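Local coordinates for DNA polymerase III subunit beta (Deinococcus radiodurans, PDB 4TRT), which probably forms a ring-shaped head-to-tail homodimer around DNA that tethers DNA polymerases and other proteins and makes them processive, at residues G93-V98 with D104-T109; S164-A169 with V175-F180. One frame throughout, in Å; residues are numbered along the deposited sequence.

Contact 1. Residues G93-V98 with D104-T109; sequences GQELSV and DFKLQT
Lys106 leaves its strand with CG beside its backbone N (chi1 -46°) and bends again at chi2, which carries its chain across to Ser97. Lys106 NZ donates to Ser97 OG at 3.1 Å, and the same ammonium forms a salt bridge with Asp104 OD1 at 3.0 Å, on its syn side. A long, flexible lysine suits this place, since its methylenes also cross the Glu95 side chain at a slant: Lys106 CB lies 3.8 Å from Glu95 CG. The Glu95 carboxylate stays clear of the ammonium, with OE1 4.8 Å from Lys106 NZ.

The opposite face is apolar. Val98 CG2 meets Leu107 CD1 at 4.0 Å; Leu96, Leu107 and Phe105 pack against Phe75 and Ile78 of helix 72-81, and Val98 touches Val87 and Leu89 of the adjoining strand 86-92. Between the faces runs an antiparallel hairpin; Leu96 and Leu107 exchange both backbone bonds, as do Val98 and Phe105. At the open end Thr109 N donates to Gln94 O at 2.9 Å from above the carbonyl plane.

Strand 103-108 pairs on its far side with a strand of the second subunit, continuing the sheet across the dimer interface. Lys106 packs there on Arg295 of the second subunit, and Glu95 lies at weak, long range of that arginine. Ser97 merely positions the ammonium; Asp104 probably offsets its charge, with Arg99 of the same chain close by.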
# COMPACT_ATOMS: atom_id res chain seq x y z
N GLY A 93 -16.41 36.82 -2.75
CA GLY A 93 -17.22 36.58 -1.56
C GLY A 93 -16.60 35.47 -0.73
O GLY A 93 -15.40 35.51 -0.43
N GLN A 94 -17.41 34.47 -0.38
CA GLN A 94 -16.95 33.32 0.40
C GLN A 94 -16.69 32.08 -0.49
O GLN A 94 -16.82 30.93 -0.04
CB GLN A 94 -17.95 32.99 1.52
CG GLN A 94 -17.91 33.93 2.76
CD GLN A 94 -17.19 33.28 3.95
OE1 GLN A 94 -15.95 33.10 3.97
NE2 GLN A 94 -17.97 32.89 4.96
N GLU A 95 -16.27 32.32 -1.72
CA GLU A 95 -16.10 31.25 -2.68
C GLU A 95 -14.73 31.35 -3.35
O GLU A 95 -14.42 32.37 -3.96
CB GLU A 95 -17.20 31.34 -3.73
CG GLU A 95 -17.39 30.07 -4.53
CD GLU A 95 -18.65 30.09 -5.37
OE1 GLU A 95 -18.64 30.70 -6.46
OE2 GLU A 95 -19.65 29.49 -4.94
N LEU A 96 -13.91 30.31 -3.20
CA LEU A 96 -12.66 30.19 -3.95
C LEU A 96 -12.88 29.39 -5.24
O LEU A 96 -13.28 28.22 -5.20
CB LEU A 96 -11.59 29.49 -3.13
CG LEU A 96 -10.23 29.34 -3.85
CD1 LEU A 96 -9.56 30.71 -3.89
CD2 LEU A 96 -9.33 28.30 -3.20
N SER A 97 -12.61 30.02 -6.38
CA SER A 97 -12.67 29.33 -7.66
C SER A 97 -11.29 28.77 -8.00
O SER A 97 -10.27 29.45 -7.83
CB SER A 97 -13.17 30.28 -8.74
OG SER A 97 -14.52 30.62 -8.47
N VAL A 98 -11.26 27.52 -8.47
CA VAL A 98 -10.00 26.86 -8.82
C VAL A 98 -10.20 26.32 -10.24
O VAL A 98 -11.07 25.45 -10.47
CB VAL A 98 -9.66 25.71 -7.86
CG1 VAL A 98 -8.28 25.14 -8.15
CG2 VAL A 98 -9.78 26.15 -6.40
N ASP A 104 -13.58 23.72 -13.54
CA ASP A 104 -13.94 24.90 -12.74
C ASP A 104 -14.51 24.39 -11.42
O ASP A 104 -15.59 23.83 -11.40
CB ASP A 104 -14.99 25.73 -13.49
CG ASP A 104 -15.29 27.07 -12.81
OD1 ASP A 104 -14.79 27.35 -11.70
OD2 ASP A 104 -16.07 27.85 -13.41
N PHE A 105 -13.74 24.56 -10.34
CA PHE A 105 -14.11 24.06 -9.02
C PHE A 105 -14.36 25.27 -8.12
O PHE A 105 -13.66 26.26 -8.22
CB PHE A 105 -13.00 23.16 -8.46
CG PHE A 105 -12.98 21.78 -9.06
CD1 PHE A 105 -12.55 21.58 -10.36
CD2 PHE A 105 -13.42 20.69 -8.34
CE1 PHE A 105 -12.58 20.31 -10.93
CE2 PHE A 105 -13.42 19.43 -8.89
CZ PHE A 105 -13.02 19.24 -10.19
N LYS A 106 -15.38 25.19 -7.27
CA LYS A 106 -15.66 26.23 -6.28
C LYS A 106 -15.60 25.62 -4.89
O LYS A 106 -16.28 24.64 -4.65
CB LYS A 106 -17.07 26.83 -6.45
CG LYS A 106 -17.50 27.19 -7.85
CD LYS A 106 -16.68 28.30 -8.46
CE LYS A 106 -17.38 28.83 -9.71
NZ LYS A 106 -16.44 29.55 -10.61
N LEU A 107 -14.81 26.20 -3.99
CA LEU A 107 -14.80 25.80 -2.59
C LEU A 107 -15.33 26.93 -1.70
O LEU A 107 -14.93 28.09 -1.85
CB LEU A 107 -13.38 25.49 -2.10
CG LEU A 107 -12.64 24.24 -2.50
CD1 LEU A 107 -12.34 24.32 -3.99
CD2 LEU A 107 -11.35 24.12 -1.70
N GLN A 108 -16.22 26.59 -0.78
CA GLN A 108 -16.62 27.52 0.26
C GLN A 108 -15.45 27.81 1.18
O GLN A 108 -14.78 26.89 1.63
CB GLN A 108 -17.78 26.95 1.08
CG GLN A 108 -19.10 26.99 0.33
CD GLN A 108 -19.58 28.40 0.02
OE1 GLN A 108 -19.85 29.21 0.92
NE2 GLN A 108 -19.69 28.70 -1.27
N THR A 109 -15.17 29.08 1.43
CA THR A 109 -14.09 29.48 2.32
C THR A 109 -14.63 29.59 3.74
O THR A 109 -15.83 29.69 3.94
CB THR A 109 -13.50 30.84 1.91
OG1 THR A 109 -14.55 31.79 1.84
CG2 THR A 109 -12.84 30.75 0.54

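Contact 2. Residues S164-A169 with V175-F180; sequences SARVVA and VAIRDF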
# COMPACT_ATOMS: atom_id res chain seq x y z
N SER A 164 31.50 20.24 13.11
CA SER A 164 30.52 19.16 12.94
C SER A 164 29.46 19.19 14.03
O SER A 164 29.59 19.88 15.04
CB SER A 164 31.22 17.79 12.87
OG SER A 164 31.35 17.21 14.15
N ALA A 165 28.40 18.43 13.79
CA ALA A 165 27.30 18.32 14.72
C ALA A 165 26.94 16.83 14.87
O ALA A 165 27.41 15.99 14.10
CB ALA A 165 26.10 19.10 14.19
N ARG A 166 26.08 16.53 15.84
CA ARG A 166 25.73 15.16 16.14
C ARG A 166 24.28 15.09 16.59
O ARG A 166 23.82 15.96 17.34
CB ARG A 166 26.63 14.63 17.26
CG ARG A 166 26.16 13.33 17.89
CD ARG A 166 27.13 12.87 18.96
NE ARG A 166 28.32 12.30 18.37
CZ ARG A 166 29.20 11.56 19.02
NH1 ARG A 166 29.06 11.31 20.32
NH2 ARG A 166 30.24 11.07 18.36
N VAL A 167 23.56 14.07 16.13
CA VAL A 167 22.25 13.76 16.71
C VAL A 167 22.31 12.43 17.43
O VAL A 167 23.02 11.53 17.01
CB VAL A 167 21.09 13.72 15.68
CG1 VAL A 167 20.73 15.14 15.24
CG2 VAL A 167 21.44 12.82 14.50
N VAL A 168 21.57 12.35 18.53
CA VAL A 168 21.59 11.17 19.40
C VAL A 168 20.17 10.87 19.87
O VAL A 168 19.43 11.78 20.28
CB VAL A 168 22.49 11.39 20.63
CG1 VAL A 168 22.69 10.09 21.42
CG2 VAL A 168 23.83 11.99 20.24
N ALA A 169 19.80 9.59 19.84
CA ALA A 169 18.57 9.12 20.46
C ALA A 169 18.86 7.88 21.30
O ALA A 169 19.82 7.14 21.03
CB ALA A 169 17.56 8.81 19.38
N VAL A 175 21.27 3.04 21.94
CA VAL A 175 21.65 4.38 21.55
C VAL A 175 21.88 4.38 20.04
O VAL A 175 22.41 3.41 19.48
CB VAL A 175 22.98 4.82 22.22
CG1 VAL A 175 23.18 6.31 22.02
CG2 VAL A 175 23.00 4.46 23.71
N ALA A 176 21.48 5.47 19.39
CA ALA A 176 21.79 5.69 17.98
C ALA A 176 22.40 7.08 17.87
O ALA A 176 21.86 8.03 18.45
CB ALA A 176 20.54 5.59 17.14
N ILE A 177 23.50 7.17 17.13
CA ILE A 177 24.28 8.40 16.96
C ILE A 177 24.61 8.57 15.49
O ILE A 177 24.96 7.60 14.81
CB ILE A 177 25.62 8.30 17.74
CG1 ILE A 177 25.37 8.14 19.24
CG2 ILE A 177 26.55 9.49 17.45
CD1 ILE A 177 26.60 7.70 19.99
N ARG A 178 24.48 9.79 14.98
CA ARG A 178 25.07 10.13 13.70
C ARG A 178 25.72 11.51 13.75
O ARG A 178 25.07 12.48 14.14
CB ARG A 178 24.04 10.07 12.57
CG ARG A 178 24.70 10.20 11.20
CD ARG A 178 24.10 9.26 10.17
NE ARG A 178 24.95 9.18 8.98
CZ ARG A 178 24.70 8.40 7.93
NH1 ARG A 178 23.64 7.61 7.90
NH2 ARG A 178 25.55 8.40 6.91
N ASP A 179 26.99 11.55 13.39
CA ASP A 179 27.77 12.79 13.23
C ASP A 179 27.64 13.25 11.80
O ASP A 179 27.60 12.43 10.89
CB ASP A 179 29.26 12.54 13.53
CG ASP A 179 29.54 12.32 15.00
OD1 ASP A 179 29.05 13.12 15.83
OD2 ASP A 179 30.24 11.35 15.36
N PHE A 180 27.55 14.57 11.61
CA PHE A 180 27.43 15.14 10.27
C PHE A 180 28.07 16.55 10.20
O PHE A 180 28.20 17.21 11.22
CB PHE A 180 25.95 15.15 9.86
CG PHE A 180 25.07 15.98 10.76
CD1 PHE A 180 24.59 15.47 11.95
CD2 PHE A 180 24.69 17.27 10.39
CE1 PHE A 180 23.77 16.22 12.77
CE2 PHE A 180 23.87 18.04 11.21
CZ PHE A 180 23.40 17.51 12.40
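Arg166 reaches Asp179 side-on across an antiparallel beta hairpin of the central domain, whose hydrogen-bonded pairs are Ala165-Phe180, Val167-Arg178 and Ala169-Ala176. The arginine chain is extended to CD, with CG anti to the backbone N (chi1 167°), then bends at chi3, turning the guanidinium edge to the acid. Arg166 NE donates to Asp179 OD1 at 2.8 Å and Arg166 NH2 to Asp179 OD2 at 3.0 Å, the two planar groups 28° apart. Ile177 CG2 covers one guanidinium face, 3.4 Å from Arg166 NE, a methyl suited to a flat cation. On the same side of the sheet, Val168 CG1 touches Val175 CG1 and Ile177 CG1.

On the sheet's other face Phe180 holds CG between its backbone N and carbonyl carbon (chi1 61°), swinging the ring across the neighbouring strand. Ala165 CB sits over the ring in a CH-pi contact, 4.0 Å from the Phe180 centroid; alanine is small enough to allow this. Helix 130-140 packs against Val167 and Phe180. The Arg178 guanidinium bonds elsewhere, to Ser139 OG and Gly351 O.

The two bonds to Asp179 fix Arg166's rotation, and Tyr238 holds NH1; the paired charges probably neutralise each other on a partly exposed part of a largely buried hairpin.

Both contacts are antiparallel hairpins joined by short turns, yet they lie in different domains: 93-98 with 104-109 belongs to the N-terminal domain, 164-169 with 175-180 to the central one. Their centres lie about 47 Å apart, on opposite sides of the chain's centre, and they do not touch. Contact 1 is partly buried and peripheral; its outer strand meets the second subunit. Contact 2 lies deeper, with no other chain touching it, and strand 353-357 continues its sheet within the same chain. Each sets apolar side chains against a helix of its own domain. The charges differ: contact 1 pairs them along one strand, whereas contact 2 pairs them across two.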